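Long-range contacts in 4-methyl-5(B-hydroxyethyl)-thiazole monophosphate biosynthesis enzyme (PDB 3OT1), which probably acts in forming the thiazole phosphate precursor of thiamine, as a member of the DJ-1/PfpI family: residues R11-V16 with Q38-A43; Q62-C67 with T91-L96; S68-D73 with S101-L106. All blocks are in the same frame, centred on the assembly; numbering follows the deposited sequence.

From the N terminus, contact 1 comes first: strand 11-16 runs out, helix 22-34 returns, and strand 38-43 lies down beside the first strand, closing a beta-alpha-beta unit. Contacts 2 and 3 open only after contact 1 has closed, and they cross each other, since 68-73 lies between 62-67 and 91-96, and 101-106 follows both. Contact 2 sets the turn after strand 62-63 on the start of helix 91-102; contact 3 joins the loop before strand 74-77 to the other end of that helix. Strands 38-43 and 62-63 are sheet neighbours, a sodium ion bridges contacts 1 and 2, and a salt bridge from Arg-11 to Asp-73 links contacts 1 and 3.

Contact 1: R11-V16 with Q38-A43; sequences RILVPV and QVTMAA. With NA (sodium ion), chain D.
Val-14 and Val-39 meet on one face of a parallel strand pair, CG2 of Val-14 lying 3.7 Å from CG1 of Val-39. The two side chains cross obliquely, and helix 22-34 covers this face, its Leu-32 touching both Ile-12 and Val-39. Val-16 is on the same side, with CG2 4.3 Å from CB of Ala-43. Leu-13 packs on the reverse face. Its CG stands anti to the backbone N (chi1 -180°), and together with chi2 near 60° this brings CD1 across to the neighbouring strand, 3.7 Å from CB of Ala-42 and 3.5 Å from the carbonyl O of Thr-40. Leu-93 and Leu-96 of helix 91-102 close over Pro-15 and Leu-13 here.

Between the faces, five backbone hydrogen bonds alternate from strand to strand. Thr-40 N meets Ile-12 O at 2.9 Å, and Val-14 N reaches Thr-40 O at 2.8 Å. Farther along, Ala-42 N gives a longer bond of 3.1 Å to Val-14 O.

The looser side is the N-terminal end. Arg-11 and Gln-38 are paired in register, yet their side chains lead away from each other and only their inner carbons come near. The guanidinium of Arg-11 turns to a salt bridge with Asp-73, while Gln-38 is exposed, its NE2 bonded to Ser-9.

At the far end Ala-43 O binds the sodium ion at 2.3 Å, with water 1 in the same coordination sphere. The chemistry thus divides the contact: apolar carbon and regular backbone bonds hold its middle, whereas ionic partners lie at its ends, Arg-11 being paired with Asp-73 at one and the neutral carbonyl of Ala-43 turning its oxygen to the sodium ion at the other.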
loop_
_atom_site.group_PDB
_atom_site.type_symbol
_atom_site.label_atom_id
_atom_site.label_comp_id
_atom_site.label_asym_id
_atom_site.label_seq_id
_atom_site.Cartn_x
_atom_site.Cartn_y
_atom_site.Cartn_z
ATOM N N ARG B 11 -17.685 -9.103 6.638
ATOM C CA ARG B 11 -17.266 -9.712 5.399
ATOM C C ARG B 11 -17.214 -8.666 4.304
ATOM O O ARG B 11 -18.214 -7.976 4.038
ATOM C CB ARG B 11 -18.231 -10.802 4.969
ATOM C CG ARG B 11 -18.416 -11.910 5.986
ATOM C CD ARG B 11 -19.735 -12.641 5.777
ATOM N NE ARG B 11 -20.879 -11.753 5.965
ATOM C CZ ARG B 11 -22.140 -12.113 5.742
ATOM N NH1 ARG B 11 -22.422 -13.350 5.307
ATOM N NH2 ARG B 11 -23.109 -11.226 5.932
ATOM N N ILE B 12 -16.060 -8.529 3.667
ATOM C CA ILE B 12 -15.855 -7.484 2.664
ATOM C C ILE B 12 -15.472 -8.116 1.337
ATOM O O ILE B 12 -14.580 -8.952 1.301
ATOM C CB ILE B 12 -14.707 -6.521 3.062
ATOM C CG1 ILE B 12 -14.730 -6.182 4.571
ATOM C CG2 ILE B 12 -14.723 -5.296 2.084
ATOM C CD1 ILE B 12 -15.878 -5.346 4.959
ATOM N N LEU B 13 -16.137 -7.703 0.270
ATOM C CA LEU B 13 -15.780 -8.093 -1.088
ATOM C C LEU B 13 -14.944 -6.993 -1.740
ATOM O O LEU B 13 -15.369 -5.854 -1.749
ATOM C CB LEU B 13 -17.052 -8.350 -1.898
ATOM C CG LEU B 13 -16.821 -8.772 -3.339
ATOM C CD1 LEU B 13 -16.010 -10.065 -3.423
ATOM C CD2 LEU B 13 -18.135 -8.941 -4.050
ATOM N N VAL B 14 -13.764 -7.384 -2.247
ATOM C CA VAL B 14 -12.873 -6.477 -2.935
ATOM C C VAL B 14 -12.649 -7.016 -4.352
ATOM O O VAL B 14 -11.793 -7.885 -4.581
ATOM C CB VAL B 14 -11.524 -6.324 -2.192
ATOM C CG1 VAL B 14 -10.610 -5.355 -2.934
ATOM C CG2 VAL B 14 -11.753 -5.907 -0.739
ATOM N N PRO B 15 -13.391 -6.490 -5.339
ATOM C CA PRO B 15 -13.138 -6.886 -6.721
ATOM C C PRO B 15 -11.801 -6.347 -7.209
ATOM O O PRO B 15 -11.371 -5.266 -6.817
ATOM C CB PRO B 15 -14.292 -6.238 -7.477
ATOM C CG PRO B 15 -15.363 -5.998 -6.413
ATOM C CD PRO B 15 -14.554 -5.590 -5.227
ATOM N N VAL B 16 -11.162 -7.126 -8.073
ATOM C CA VAL B 16 -9.951 -6.731 -8.733
ATOM C C VAL B 16 -10.044 -7.060 -10.205
ATOM O O VAL B 16 -10.748 -7.989 -10.610
ATOM C CB VAL B 16 -8.701 -7.405 -8.089
ATOM C CG1 VAL B 16 -8.502 -6.914 -6.672
ATOM C CG2 VAL B 16 -8.758 -8.909 -8.199
ATOM N N GLN B 38 -13.226 -10.554 7.357
ATOM C CA GLN B 38 -13.038 -11.593 6.352
ATOM C C GLN B 38 -13.110 -10.930 4.991
ATOM O O GLN B 38 -14.168 -10.473 4.591
ATOM C CB GLN B 38 -14.137 -12.632 6.485
ATOM C CG GLN B 38 -14.317 -13.150 7.882
ATOM C CD GLN B 38 -13.076 -13.781 8.384
ATOM O OE1 GLN B 38 -12.590 -14.751 7.797
ATOM N NE2 GLN B 38 -12.523 -13.240 9.487
ATOM N N VAL B 39 -11.970 -10.842 4.319
ATOM C CA VAL B 39 -11.846 -10.090 3.078
ATOM C C VAL B 39 -11.645 -11.044 1.922
ATOM O O VAL B 39 -10.742 -11.872 1.924
ATOM C CB VAL B 39 -10.681 -9.083 3.154
ATOM C CG1 VAL B 39 -10.652 -8.253 1.868
ATOM C CG2 VAL B 39 -10.812 -8.187 4.398
ATOM N N THR B 40 -12.526 -10.949 0.936
ATOM C CA THR B 40 -12.476 -11.765 -0.251
ATOM C C THR B 40 -12.120 -10.909 -1.455
ATOM O O THR B 40 -12.880 -10.024 -1.833
ATOM C CB THR B 40 -13.845 -12.436 -0.516
ATOM O OG1 THR B 40 -14.213 -13.221 0.626
ATOM C CG2 THR B 40 -13.804 -13.309 -1.758
HETATM N N MSE B 41 -10.989 -11.219 -2.073
HETATM C CA MSE B 41 -10.637 -10.646 -3.361
HETATM C C MSE B 41 -11.248 -11.502 -4.455
HETATM O O MSE B 41 -11.115 -12.731 -4.423
HETATM C CB MSE B 41 -9.111 -10.591 -3.487
HETATM C CG MSE B 41 -8.449 -9.684 -2.463
HETATM SE SE MSE B 41 -6.513 -9.903 -2.393
HETATM C CE MSE B 41 -6.266 -9.666 -4.372
ATOM N N ALA B 42 -11.911 -10.859 -5.426
ATOM C CA ALA B 42 -12.605 -11.571 -6.487
ATOM C C ALA B 42 -12.272 -10.931 -7.836
ATOM O O ALA B 42 -12.392 -9.718 -7.984
ATOM C CB ALA B 42 -14.128 -11.563 -6.258
ATOM N N ALA B 43 -11.881 -11.750 -8.809
ATOM C CA ALA B 43 -11.360 -11.231 -10.061
ATOM C C ALA B 43 -12.433 -11.078 -11.133
ATOM O O ALA B 43 -13.199 -12.018 -11.378
ATOM C CB ALA B 43 -10.235 -12.118 -10.613
HETATM NA NA NA D . -13.843 -13.660 -12.839
HETATM O O HOH W 1 -11.891 -14.961 -12.208
#

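Contact 2: Q62-C67 with T91-L96; sequences QTLEAC and TALLAL. With NA (sodium ion), chain D.
Leu-64 reaches from the turn after strand 62-63 to the first two turns of helix 91-102 and carries most of the apolar contact. Having CG opposite the backbone N (chi1 -176°) aims the side chain at the helix, and the branching at CG, turned by chi2, parts its two methyls. CD2 meets CD2 of Leu-96 tip to tip at 3.7 Å, while CD1 lies near both CB of Ala-92 and CD2 of Leu-93, each 4.2 Å away. The other branch of Leu-96, CD1, lies 4.1 Å from the carbonyl O of Cys-67. Beneath these leucines Leu-13 and Pro-15 of strand 11-16 help to line the buried side. On the outer margin the aliphatic part of Glu-65 adds a further touch, its CG 3.9 Å from CB of Ala-92.

Metal bonds occupy the opposite end of Glu-65. The chain bends at chi2 (84°), folding the carboxylate back so that OE1 binds the sodium ion at 2.3 Å. Thr-63 supplies OG1 at the same distance. These two oxygens are only 2.9 Å apart because both coordinate the ion and not because they are hydrogen-bonded. Water 1 and the carbonyls of Ala-43 and Gly-45 are the other ligands, and the ion would be expected to offset part of the carboxylate's charge.

Hydrogen bonds between the two segments are absent. Cys-67 N closes the turn on Leu-64 O, Gln-62 NE2 donates to Cys-67 SG at 3.5 Å, and the backbones of Gln-62 and Leu-64 bond to Ala-43. In the helix, Leu-96 N bonds to Ala-92 O.

The turn after an edge strand thus packs on a helix covering one sheet face, as in the alpha/beta sandwich of the DJ-1/PfpI family, while the strand itself carries a sodium ligand.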
loop_
_atom_site.group_PDB
_atom_site.type_symbol
_atom_site.label_atom_id
_atom_site.label_comp_id
_atom_site.label_asym_id
_atom_site.label_seq_id
_atom_site.Cartn_x
_atom_site.Cartn_y
_atom_site.Cartn_z
ATOM N N GLN B 62 -11.641 -16.042 -5.754
ATOM C CA GLN B 62 -12.787 -16.520 -6.512
ATOM C C GLN B 62 -13.131 -15.517 -7.603
ATOM O O GLN B 62 -12.617 -14.400 -7.641
ATOM C CB GLN B 62 -13.975 -16.799 -5.569
ATOM C CG GLN B 62 -14.523 -15.580 -4.910
ATOM C CD GLN B 62 -15.377 -15.926 -3.673
ATOM O OE1 GLN B 62 -14.914 -16.639 -2.788
ATOM N NE2 GLN B 62 -16.583 -15.371 -3.581
ATOM N N THR B 63 -13.985 -15.954 -8.502
ATOM C CA THR B 63 -14.406 -15.122 -9.602
ATOM C C THR B 63 -15.468 -14.112 -9.164
ATOM O O THR B 63 -16.405 -14.444 -8.455
ATOM C CB THR B 63 -14.940 -15.982 -10.716
ATOM O OG1 THR B 63 -15.231 -15.148 -11.810
ATOM C CG2 THR B 63 -16.181 -16.779 -10.359
ATOM N N LEU B 64 -15.323 -12.880 -9.627
ATOM C CA LEU B 64 -16.263 -11.819 -9.303
ATOM C C LEU B 64 -17.651 -12.150 -9.810
ATOM O O LEU B 64 -18.645 -11.920 -9.133
ATOM C CB LEU B 64 -15.726 -10.499 -9.870
ATOM C CG LEU B 64 -16.534 -9.249 -9.536
ATOM C CD1 LEU B 64 -17.741 -9.103 -10.440
ATOM C CD2 LEU B 64 -16.934 -9.113 -8.109
ATOM N N GLU B 65 -17.709 -12.729 -10.991
ATOM C CA GLU B 65 -18.970 -12.878 -11.674
ATOM C C GLU B 65 -19.930 -13.835 -10.958
ATOM O O GLU B 65 -21.152 -13.742 -11.158
ATOM C CB GLU B 65 -18.713 -13.264 -13.127
ATOM C CG GLU B 65 -18.058 -12.134 -14.002
ATOM C CD GLU B 65 -16.530 -12.008 -13.946
ATOM O OE1 GLU B 65 -15.866 -12.650 -13.082
ATOM O OE2 GLU B 65 -16.005 -11.283 -14.835
ATOM N N ALA B 66 -19.418 -14.717 -10.103
ATOM C CA ALA B 66 -20.284 -15.613 -9.338
ATOM C C ALA B 66 -20.586 -15.122 -7.913
ATOM O O ALA B 66 -21.345 -15.774 -7.180
ATOM C CB ALA B 66 -19.707 -16.966 -9.277
ATOM N N CYS B 67 -20.033 -13.984 -7.515
ATOM C CA CYS B 67 -20.304 -13.439 -6.188
ATOM C C CYS B 67 -21.729 -12.909 -6.104
ATOM O O CYS B 67 -22.292 -12.427 -7.079
ATOM C CB CYS B 67 -19.367 -12.280 -5.876
ATOM S SG CYS B 67 -17.638 -12.767 -5.685
ATOM N N THR B 91 -20.878 -6.170 -16.681
ATOM C CA THR B 91 -22.286 -6.180 -16.262
ATOM C C THR B 91 -22.431 -6.729 -14.855
ATOM O O THR B 91 -23.229 -6.227 -14.060
ATOM C CB THR B 91 -23.170 -6.973 -17.243
ATOM O OG1 THR B 91 -23.037 -6.384 -18.535
ATOM C CG2 THR B 91 -24.623 -6.970 -16.813
ATOM N N ALA B 92 -21.708 -7.792 -14.555
ATOM C CA ALA B 92 -21.778 -8.390 -13.237
ATOM C C ALA B 92 -21.405 -7.370 -12.159
ATOM O O ALA B 92 -22.080 -7.272 -11.137
ATOM C CB ALA B 92 -20.875 -9.639 -13.174
ATOM N N LEU B 93 -20.312 -6.637 -12.368
ATOM C CA LEU B 93 -19.868 -5.670 -11.373
ATOM C C LEU B 93 -20.906 -4.583 -11.165
ATOM O O LEU B 93 -21.238 -4.214 -10.027
ATOM C CB LEU B 93 -18.497 -5.095 -11.792
ATOM C CG LEU B 93 -17.669 -4.263 -10.800
ATOM C CD1 LEU B 93 -18.241 -2.866 -10.554
ATOM C CD2 LEU B 93 -17.460 -5.025 -9.463
ATOM N N LEU B 94 -21.433 -4.048 -12.262
ATOM C CA LEU B 94 -22.420 -2.997 -12.148
ATOM C C LEU B 94 -23.711 -3.448 -11.423
ATOM O O LEU B 94 -24.247 -2.737 -10.569
ATOM C CB LEU B 94 -22.752 -2.459 -13.532
ATOM C CG LEU B 94 -21.582 -1.787 -14.255
ATOM C CD1 LEU B 94 -22.035 -1.370 -15.662
ATOM C CD2 LEU B 94 -21.023 -0.598 -13.467
ATOM N N ALA B 95 -24.192 -4.649 -11.728
ATOM C CA ALA B 95 -25.388 -5.178 -11.075
ATOM C C ALA B 95 -25.106 -5.429 -9.594
ATOM O O ALA B 95 -25.989 -5.251 -8.744
ATOM C CB ALA B 95 -25.891 -6.450 -11.769
ATOM N N LEU B 96 -23.885 -5.843 -9.283
ATOM C CA LEU B 96 -23.469 -6.109 -7.915
ATOM C C LEU B 96 -23.435 -4.850 -7.058
ATOM O O LEU B 96 -23.834 -4.870 -5.899
ATOM C CB LEU B 96 -22.093 -6.760 -7.946
ATOM C CG LEU B 96 -21.557 -7.302 -6.655
ATOM C CD1 LEU B 96 -22.447 -8.408 -6.099
ATOM C CD2 LEU B 96 -20.130 -7.831 -6.898
HETATM NA NA NA D . -13.843 -13.660 -12.839
HETATM O O HOH W 1 -11.891 -14.961 -12.208
#

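Contact 3: S68-D73 with S101-L106; sequences SAEAFD and SQQGKL
Lys-105 reaches across to the loop 68-73 and places its ammonium among backbone oxygens. NZ bonds to Phe-72 O at 2.8 Å, nearly in line with that C=O, and to Ala-69 O at 2.9 Å from above the carbonyl plane, 49° out of it. Phe-72 N approaches Ala-69 O from the other face, so this oxygen is gripped twice. A third acceptor, OE1 of Gln-103, comes from the same segment as the lysine, 2.8 Å from NZ. Water 2 also accepts from NZ and donates to Glu-70 O. That makes one acceptor more than the ammonium has hydrogens, so they must share.

Gln-103 serves both sides through its amide. NE2 donates to Glu-70 OE1 at 3.2 Å; the acceptor lies close to the amide plane, but the donor stands over the carboxylate, the two planes being 76° apart. CB of Ala-69 lies 3.5 Å from OE1 of Gln-103.

Next come the groups that set these in place. The lysine chain is extended beyond CG (chi3 -179°) and runs past Asp-73 O, which water 3 joins to Leu-106 N. A Schellman motif at Gly-104 ends helix 91-102 and turns Lys-105 to the loop; Phe-100 of that helix packs on Ala-69, Phe-72 and Lys-105.

Charge is probably met mainly by carbonyl dipoles: the carboxylates of Glu-70 and Asp-73 do not contact NZ, and Asp-73 pairs with Arg-11.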
loop_
_atom_site.group_PDB
_atom_site.type_symbol
_atom_site.label_atom_id
_atom_site.label_comp_id
_atom_site.label_asym_id
_atom_site.label_seq_id
_atom_site.Cartn_x
_atom_site.Cartn_y
_atom_site.Cartn_z
ATOM N N SER B 68 -22.295 -12.993 -4.910
ATOM C CA SER B 68 -23.568 -12.355 -4.598
ATOM C C SER B 68 -23.390 -11.412 -3.411
ATOM O O SER B 68 -22.669 -11.756 -2.466
ATOM C CB SER B 68 -24.587 -13.444 -4.270
ATOM O OG SER B 68 -24.736 -14.322 -5.382
ATOM N N ALA B 69 -24.082 -10.270 -3.432
ATOM C CA ALA B 69 -24.027 -9.322 -2.325
ATOM C C ALA B 69 -24.474 -9.959 -1.016
ATOM O O ALA B 69 -23.991 -9.581 0.042
ATOM C CB ALA B 69 -24.831 -8.088 -2.651
ATOM N N GLU B 70 -25.376 -10.922 -1.076
ATOM C CA GLU B 70 -25.886 -11.579 0.122
ATOM C C GLU B 70 -24.798 -12.195 0.971
ATOM O O GLU B 70 -24.990 -12.361 2.178
ATOM C CB GLU B 70 -26.886 -12.673 -0.232
ATOM C CG GLU B 70 -28.238 -12.184 -0.768
ATOM C CD GLU B 70 -28.348 -12.053 -2.275
ATOM O OE1 GLU B 70 -27.400 -11.544 -2.915
ATOM O OE2 GLU B 70 -29.418 -12.444 -2.810
ATOM N N ALA B 71 -23.671 -12.552 0.360
ATOM C CA ALA B 71 -22.598 -13.225 1.068
ATOM C C ALA B 71 -21.638 -12.247 1.777
ATOM O O ALA B 71 -20.676 -12.685 2.392
ATOM C CB ALA B 71 -21.814 -14.143 0.103
ATOM N N PHE B 72 -21.914 -10.945 1.729
ATOM C CA PHE B 72 -21.004 -9.931 2.250
ATOM C C PHE B 72 -21.725 -8.844 2.995
ATOM O O PHE B 72 -22.935 -8.616 2.821
ATOM C CB PHE B 72 -20.167 -9.316 1.114
ATOM C CG PHE B 72 -19.399 -10.343 0.312
ATOM C CD1 PHE B 72 -18.148 -10.801 0.734
ATOM C CD2 PHE B 72 -19.942 -10.899 -0.830
ATOM C CE1 PHE B 72 -17.497 -11.772 0.033
ATOM C CE2 PHE B 72 -19.270 -11.862 -1.532
ATOM C CZ PHE B 72 -18.057 -12.292 -1.105
ATOM N N ASP B 73 -20.968 -8.106 3.802
ATOM C CA ASP B 73 -21.454 -6.927 4.489
ATOM C C ASP B 73 -21.130 -5.611 3.794
ATOM O O ASP B 73 -21.779 -4.610 4.062
ATOM C CB ASP B 73 -20.916 -6.897 5.904
ATOM C CG ASP B 73 -21.319 -8.124 6.668
ATOM O OD1 ASP B 73 -22.548 -8.330 6.819
ATOM O OD2 ASP B 73 -20.451 -8.900 7.114
ATOM N N SER B 101 -26.143 -1.947 -2.568
ATOM C CA SER B 101 -26.827 -0.761 -2.096
ATOM C C SER B 101 -28.262 -1.044 -1.688
ATOM O O SER B 101 -28.758 -0.540 -0.679
ATOM C CB SER B 101 -26.870 0.301 -3.187
ATOM O OG SER B 101 -25.575 0.757 -3.515
ATOM N N GLN B 102 -28.923 -1.860 -2.499
ATOM C CA GLN B 102 -30.348 -2.148 -2.277
ATOM C C GLN B 102 -30.558 -3.137 -1.123
ATOM O O GLN B 102 -31.645 -3.206 -0.573
ATOM C CB GLN B 102 -30.977 -2.559 -3.593
ATOM C CG GLN B 102 -31.015 -1.367 -4.561
ATOM C CD GLN B 102 -31.121 -1.701 -6.020
ATOM O OE1 GLN B 102 -31.669 -2.724 -6.397
ATOM N NE2 GLN B 102 -30.639 -0.784 -6.862
ATOM N N GLN B 103 -29.500 -3.818 -0.709
ATOM C CA GLN B 103 -29.483 -4.618 0.514
ATOM C C GLN B 103 -29.130 -3.790 1.735
ATOM O O GLN B 103 -29.019 -4.330 2.817
ATOM C CB GLN B 103 -28.551 -5.820 0.348
ATOM C CG GLN B 103 -29.087 -6.836 -0.638
ATOM C CD GLN B 103 -28.162 -7.991 -0.919
ATOM O OE1 GLN B 103 -27.241 -8.275 -0.150
ATOM N NE2 GLN B 103 -28.418 -8.687 -2.027
ATOM N N GLY B 104 -28.922 -2.483 1.554
ATOM C CA GLY B 104 -28.663 -1.575 2.644
ATOM C C GLY B 104 -27.215 -1.504 3.079
ATOM O O GLY B 104 -26.925 -1.035 4.168
ATOM N N LYS B 105 -26.302 -1.958 2.238
ATOM C CA LYS B 105 -24.901 -2.149 2.622
ATOM C C LYS B 105 -24.001 -1.063 2.094
ATOM O O LYS B 105 -24.243 -0.479 1.033
ATOM C CB LYS B 105 -24.426 -3.503 2.098
ATOM C CG LYS B 105 -25.133 -4.664 2.799
ATOM C CD LYS B 105 -24.913 -5.993 2.113
ATOM C CE LYS B 105 -25.658 -7.113 2.843
ATOM N NZ LYS B 105 -25.624 -8.394 2.100
ATOM N N LEU B 106 -22.930 -0.836 2.845
ATOM C CA LEU B 106 -21.862 0.091 2.471
ATOM C C LEU B 106 -21.205 -0.323 1.153
ATOM O O LEU B 106 -20.778 -1.459 0.963
ATOM C CB LEU B 106 -20.815 0.093 3.580
ATOM C CG LEU B 106 -19.616 0.983 3.369
ATOM C CD1 LEU B 106 -20.050 2.435 3.277
ATOM C CD2 LEU B 106 -18.589 0.747 4.480
HETATM O O HOH W 2 -26.691 -10.560 3.463
HETATM O O HOH W 3 -22.963 -2.475 5.327
#